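Local coordinates for conjugal transfer protein-like C-terminal domain-containing protein (Enterococcus faecalis, PDB 4EC6) that is of unknown biochemical function but resembles VirB8 proteins in its NTF2-like C-terminal domain, and probably serves a type IV secretion-like machinery in conjugative plasmid transfer, at residues S53-L65 with Y107-Y121. Numbering follows the deposited sequence.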
loop_
_atom_site.group_PDB
_atom_site.type_symbol
_atom_site.label_atom_id
_atom_site.label_comp_id
_atom_site.label_asym_id
_atom_site.label_seq_id
_atom_site.Cartn_x
_atom_site.Cartn_y
_atom_site.Cartn_z
ATOM N N SER A 53 -2.828 10.834 12.261
ATOM C CA SER A 53 -2.779 9.446 11.653
ATOM C C SER A 53 -1.384 8.874 11.249
ATOM O O SER A 53 -0.461 9.611 10.796
ATOM C CB SER A 53 -3.738 9.361 10.473
ATOM O OG SER A 53 -4.336 8.076 10.421
ATOM N N GLN A 54 -1.249 7.559 11.473
ATOM C CA GLN A 54 -0.130 6.729 11.011
ATOM C C GLN A 54 -0.227 6.699 9.481
ATOM O O GLN A 54 0.756 6.929 8.742
ATOM C CB GLN A 54 -0.320 5.325 11.616
ATOM C CG GLN A 54 0.849 4.339 11.466
ATOM C CD GLN A 54 2.141 4.774 12.199
ATOM O OE1 GLN A 54 2.208 5.887 12.767
ATOM N NE2 GLN A 54 3.179 3.900 12.176
ATOM N N SER A 55 -1.444 6.438 9.016
ATOM C CA SER A 55 -1.835 6.552 7.628
ATOM C C SER A 55 -1.347 7.780 6.897
ATOM O O SER A 55 -0.845 7.712 5.760
ATOM C CB SER A 55 -3.359 6.551 7.578
ATOM O OG SER A 55 -3.766 5.226 7.853
ATOM N N LYS A 56 -1.548 8.920 7.530
ATOM C CA LYS A 56 -1.208 10.170 6.926
ATOM C C LYS A 56 0.281 10.385 6.848
ATOM O O LYS A 56 0.724 10.830 5.803
ATOM C CB LYS A 56 -1.904 11.339 7.613
ATOM C CG LYS A 56 -3.424 11.262 7.592
ATOM C CD LYS A 56 -3.997 12.649 7.870
ATOM C CE LYS A 56 -5.525 12.642 7.873
ATOM N NZ LYS A 56 -5.933 12.451 9.292
ATOM N N ILE A 57 1.065 10.031 7.872
ATOM C CA ILE A 57 2.532 10.204 7.748
ATOM C C ILE A 57 3.059 9.310 6.645
ATOM O O ILE A 57 3.894 9.717 5.818
ATOM C CB ILE A 57 3.379 9.798 8.975
ATOM C CG1 ILE A 57 2.631 9.778 10.296
ATOM C CG2 ILE A 57 4.529 10.775 9.136
ATOM C CD1 ILE A 57 2.810 11.056 11.123
ATOM N N ASP A 58 2.568 8.073 6.641
ATOM C CA ASP A 58 2.927 7.082 5.652
ATOM C C ASP A 58 2.737 7.599 4.232
ATOM O O ASP A 58 3.665 7.596 3.443
ATOM C CB ASP A 58 2.071 5.857 5.956
ATOM C CG ASP A 58 2.082 4.787 4.881
ATOM O OD1 ASP A 58 2.644 4.933 3.756
ATOM O OD2 ASP A 58 1.467 3.753 5.208
ATOM N N THR A 59 1.534 8.079 3.922
ATOM C CA THR A 59 1.208 8.622 2.613
ATOM C C THR A 59 2.059 9.826 2.277
ATOM O O THR A 59 2.606 9.935 1.165
ATOM C CB THR A 59 -0.283 8.995 2.562
ATOM O OG1 THR A 59 -1.043 7.799 2.587
ATOM C CG2 THR A 59 -0.646 9.720 1.306
ATOM N N PHE A 60 2.183 10.747 3.220
ATOM C CA PHE A 60 3.064 11.890 3.001
ATOM C C PHE A 60 4.479 11.408 2.603
ATOM O O PHE A 60 5.073 11.881 1.620
ATOM C CB PHE A 60 3.124 12.757 4.253
ATOM C CG PHE A 60 4.110 13.858 4.169
ATOM C CD1 PHE A 60 3.827 15.031 3.473
ATOM C CD2 PHE A 60 5.329 13.738 4.761
ATOM C CE1 PHE A 60 4.765 16.047 3.382
ATOM C CE2 PHE A 60 6.261 14.770 4.674
ATOM C CZ PHE A 60 5.980 15.923 4.001
ATOM N N GLY A 61 5.007 10.458 3.362
ATOM C CA GLY A 61 6.340 9.985 3.075
ATOM C C GLY A 61 6.426 9.399 1.676
ATOM O O GLY A 61 7.454 9.544 0.986
ATOM N N ARG A 62 5.355 8.762 1.215
ATOM C CA ARG A 62 5.396 8.175 -0.132
ATOM C C ARG A 62 5.518 9.233 -1.182
ATOM O O ARG A 62 6.257 9.069 -2.140
ATOM C CB ARG A 62 4.194 7.274 -0.392
ATOM C CG ARG A 62 4.348 5.900 0.236
ATOM C CD ARG A 62 2.964 5.333 0.458
ATOM N NE ARG A 62 2.978 4.063 1.186
ATOM C CZ ARG A 62 3.287 2.891 0.610
ATOM N NH1 ARG A 62 3.637 2.840 -0.674
ATOM N NH2 ARG A 62 3.276 1.785 1.303
ATOM N N TYR A 63 4.757 10.322 -1.006
ATOM C CA TYR A 63 4.742 11.401 -1.963
ATOM C C TYR A 63 6.122 12.042 -2.023
ATOM O O TYR A 63 6.723 12.120 -3.109
ATOM C CB TYR A 63 3.641 12.386 -1.664
ATOM C CG TYR A 63 2.359 12.071 -2.395
ATOM C CD1 TYR A 63 2.135 12.513 -3.712
ATOM C CD2 TYR A 63 1.406 11.292 -1.802
ATOM C CE1 TYR A 63 0.965 12.202 -4.381
ATOM C CE2 TYR A 63 0.253 10.954 -2.456
ATOM C CZ TYR A 63 0.020 11.411 -3.730
ATOM O OH TYR A 63 -1.178 11.043 -4.318
ATOM N N PHE A 64 6.675 12.368 -0.862
ATOM C CA PHE A 64 8.056 12.817 -0.789
ATOM C C PHE A 64 9.013 11.854 -1.490
ATOM O O PHE A 64 9.878 12.326 -2.217
ATOM C CB PHE A 64 8.494 13.049 0.666
ATOM C CG PHE A 64 9.991 13.263 0.849
ATOM C CD1 PHE A 64 10.600 14.442 0.447
ATOM C CD2 PHE A 64 10.776 12.289 1.471
ATOM C CE1 PHE A 64 11.954 14.648 0.645
ATOM C CE2 PHE A 64 12.123 12.479 1.647
ATOM C CZ PHE A 64 12.716 13.668 1.237
ATOM N N LEU A 65 8.898 10.544 -1.270
ATOM C CA LEU A 65 9.860 9.616 -1.906
ATOM C C LEU A 65 9.858 9.649 -3.454
ATOM O O LEU A 65 10.882 9.503 -4.112
ATOM C CB LEU A 65 9.674 8.190 -1.394
ATOM C CG LEU A 65 10.194 7.976 0.018
ATOM C CD1 LEU A 65 9.746 6.659 0.627
ATOM C CD2 LEU A 65 11.695 8.012 -0.023
ATOM N N TYR A 107 5.742 1.000 3.461
ATOM C CA TYR A 107 5.884 1.649 4.754
ATOM C C TYR A 107 6.368 0.682 5.802
ATOM O O TYR A 107 5.834 -0.397 5.901
ATOM C CB TYR A 107 4.539 2.245 5.182
ATOM C CG TYR A 107 4.576 3.001 6.465
ATOM C CD1 TYR A 107 5.389 4.129 6.609
ATOM C CD2 TYR A 107 3.786 2.616 7.535
ATOM C CE1 TYR A 107 5.388 4.864 7.792
ATOM C CE2 TYR A 107 3.766 3.321 8.718
ATOM C CZ TYR A 107 4.564 4.443 8.857
ATOM O OH TYR A 107 4.582 5.149 10.059
ATOM N N TYR A 108 7.338 1.084 6.619
ATOM C CA TYR A 108 7.957 0.177 7.593
ATOM C C TYR A 108 7.844 0.714 9.029
ATOM O O TYR A 108 8.516 0.249 9.943
ATOM C CB TYR A 108 9.413 -0.124 7.187
ATOM C CG TYR A 108 9.941 -1.491 7.627
ATOM C CD1 TYR A 108 9.244 -2.641 7.355
ATOM C CD2 TYR A 108 11.152 -1.620 8.310
ATOM C CE1 TYR A 108 9.690 -3.880 7.754
ATOM C CE2 TYR A 108 11.637 -2.867 8.706
ATOM C CZ TYR A 108 10.885 -3.998 8.423
ATOM O OH TYR A 108 11.320 -5.260 8.805
ATOM N N GLY A 109 6.967 1.681 9.250
ATOM C CA GLY A 109 6.650 2.107 10.598
ATOM C C GLY A 109 7.356 3.368 11.029
ATOM O O GLY A 109 8.269 3.871 10.373
ATOM N N SER A 110 6.941 3.869 12.175
ATOM C CA SER A 110 7.483 5.094 12.694
ATOM C C SER A 110 7.809 4.951 14.150
ATOM O O SER A 110 7.448 3.995 14.786
ATOM C CB SER A 110 6.460 6.206 12.518
ATOM O OG SER A 110 5.384 5.895 13.352
ATOM N N GLU A 111 8.465 5.963 14.673
ATOM C CA GLU A 111 9.033 5.972 15.980
ATOM C C GLU A 111 8.908 7.430 16.351
ATOM O O GLU A 111 9.411 8.330 15.645
ATOM C CB GLU A 111 10.500 5.557 15.870
ATOM C CG GLU A 111 11.151 5.071 17.132
ATOM C CD GLU A 111 10.472 3.828 17.686
ATOM O OE1 GLU A 111 10.751 2.718 17.153
ATOM O OE2 GLU A 111 9.661 3.967 18.653
ATOM N N GLN A 112 8.218 7.686 17.456
ATOM C CA GLN A 112 8.053 9.049 17.893
ATOM C C GLN A 112 9.393 9.711 18.278
ATOM O O GLN A 112 10.252 9.070 18.867
ATOM C CB GLN A 112 7.039 9.116 19.004
ATOM C CG GLN A 112 6.489 10.507 19.167
ATOM C CD GLN A 112 5.604 10.684 20.388
ATOM O OE1 GLN A 112 5.901 10.187 21.491
ATOM N NE2 GLN A 112 4.540 11.461 20.207
ATOM N N THR A 113 9.576 10.962 17.871
ATOM C CA THR A 113 10.702 11.793 18.280
ATOM C C THR A 113 10.147 12.976 19.081
ATOM O O THR A 113 8.910 13.125 19.257
ATOM C CB THR A 113 11.444 12.404 17.075
ATOM O OG1 THR A 113 10.509 13.176 16.292
ATOM C CG2 THR A 113 12.033 11.334 16.218
ATOM N N LYS A 114 11.053 13.836 19.533
ATOM C CA LYS A 114 10.673 14.979 20.352
ATOM C C LYS A 114 9.635 15.872 19.689
ATOM O O LYS A 114 8.677 16.261 20.347
ATOM C CB LYS A 114 11.896 15.721 20.890
ATOM C CG LYS A 114 12.398 15.028 22.162
ATOM C CD LYS A 114 13.892 15.136 22.440
ATOM C CE LYS A 114 14.275 14.155 23.546
ATOM N NZ LYS A 114 15.754 13.986 23.675
ATOM N N LYS A 115 9.762 16.135 18.387
ATOM C CA LYS A 115 8.765 16.989 17.719
ATOM C C LYS A 115 8.068 16.339 16.532
ATOM O O LYS A 115 7.216 16.952 15.868
ATOM C CB LYS A 115 9.333 18.384 17.385
ATOM C CG LYS A 115 10.807 18.536 17.718
ATOM C CD LYS A 115 11.615 17.624 16.802
ATOM C CE LYS A 115 12.652 16.788 17.529
ATOM N NZ LYS A 115 12.790 15.496 16.803
ATOM N N GLY A 116 8.396 15.079 16.274
ATOM C CA GLY A 116 7.732 14.418 15.196
ATOM C C GLY A 116 7.847 12.924 15.234
ATOM O O GLY A 116 7.600 12.265 16.266
ATOM N N TYR A 117 8.177 12.392 14.067
ATOM C CA TYR A 117 8.280 10.980 13.897
ATOM C C TYR A 117 9.431 10.686 13.007
ATOM O O TYR A 117 9.656 11.397 12.043
ATOM C CB TYR A 117 7.003 10.450 13.281
ATOM C CG TYR A 117 5.909 10.381 14.287
ATOM C CD1 TYR A 117 5.668 9.201 14.974
ATOM C CD2 TYR A 117 5.106 11.500 14.582
ATOM C CE1 TYR A 117 4.659 9.120 15.903
ATOM C CE2 TYR A 117 4.075 11.419 15.507
ATOM C CZ TYR A 117 3.881 10.228 16.160
ATOM O OH TYR A 117 2.901 10.087 17.113
ATOM N N SER A 118 10.174 9.651 13.356
ATOM C CA SER A 118 11.130 9.052 12.461
ATOM C C SER A 118 10.384 7.947 11.682
ATOM O O SER A 118 9.789 7.041 12.296
ATOM C CB SER A 118 12.272 8.457 13.277
ATOM O OG SER A 118 13.161 7.801 12.408
ATOM N N VAL A 119 10.376 8.036 10.346
ATOM C CA VAL A 119 9.654 7.042 9.544
ATOM C C VAL A 119 10.617 6.158 8.765
ATOM O O VAL A 119 11.668 6.598 8.331
ATOM C CB VAL A 119 8.578 7.672 8.603
ATOM C CG1 VAL A 119 7.711 8.635 9.358
ATOM C CG2 VAL A 119 9.189 8.433 7.446
ATOM N N GLU A 120 10.259 4.914 8.549
ATOM C CA GLU A 120 11.069 4.048 7.679
ATOM C C GLU A 120 10.252 3.447 6.580
ATOM O O GLU A 120 9.065 3.165 6.773
ATOM C CB GLU A 120 11.663 2.909 8.479
ATOM C CG GLU A 120 12.408 3.381 9.712
ATOM C CD GLU A 120 12.990 2.239 10.512
ATOM O OE1 GLU A 120 12.708 1.078 10.213
ATOM O OE2 GLU A 120 13.733 2.493 11.461
ATOM N N TYR A 121 10.899 3.234 5.429
ATOM C CA TYR A 121 10.333 2.473 4.319
ATOM C C TYR A 121 11.312 1.426 3.813
ATOM O O TYR A 121 12.534 1.620 3.838
ATOM C CB TYR A 121 9.936 3.390 3.173
ATOM C CG TYR A 121 8.937 4.474 3.528
ATOM C CD1 TYR A 121 7.623 4.420 3.054
ATOM C CD2 TYR A 121 9.298 5.558 4.324
ATOM C CE1 TYR A 121 6.688 5.383 3.383
ATOM C CE2 TYR A 121 8.378 6.549 4.649
ATOM C CZ TYR A 121 7.070 6.443 4.167
ATOM O OH TYR A 121 6.165 7.402 4.499
#
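The CA atoms of Asp58 and Tyr107 are 6.3 Å apart; the segment axes of helix 54-65 and strand 107-112 come within 9.4 Å, at 118° between their N-to-C directions. The Asp58 side chain lies over one face of the Tyr107 ring: its CB sits 3.7 Å from the ring centroid, 7° off the normal, a CH-pi contact, and the carboxylate follows almost parallel to the ring. Asp58 OD1 also takes Arg62 NE on its syn lone pair at 2.7 Å, a salt bridge along the helix that probably fixes the carboxylate's rotation over the ring. On the opposite face of Tyr107 lies the backbone N of Gly109, in a classic beta bulge. The bent chain of Gln54, chi2 64°, brings its amide to the ring's edge, where NE2 donates to Ser110 OG (3.2 Å), nearly in the amide plane. The Tyr121 hydroxyl reaches the helix backbone, donating to Asp58 O (2.7 Å), which also accepts from Arg62 N. Gly61, lacking a side chain, lets this hydroxyl in against its CA. Leu65 CD1 covers one face of the Tyr121 ring, while Tyr107 lies against the other. Ile57 adds apolar packing, CG2 on Val119 CG1 (3.8 Å). The contact joins helix 54-68 to strands 101-112 and 117-126 (segment 117-121 axis at 9.6 Å) of the four-stranded antiparallel sheet, as expected of an NTF2-like fold; the helix continues onto strand 131-142 through Ile57 and Leu65 and 147-157 through Phe60 and Phe64, while Thr59 OG1 hydrogen-bonds the backbone O of Tyr107 of a neighbouring subunit.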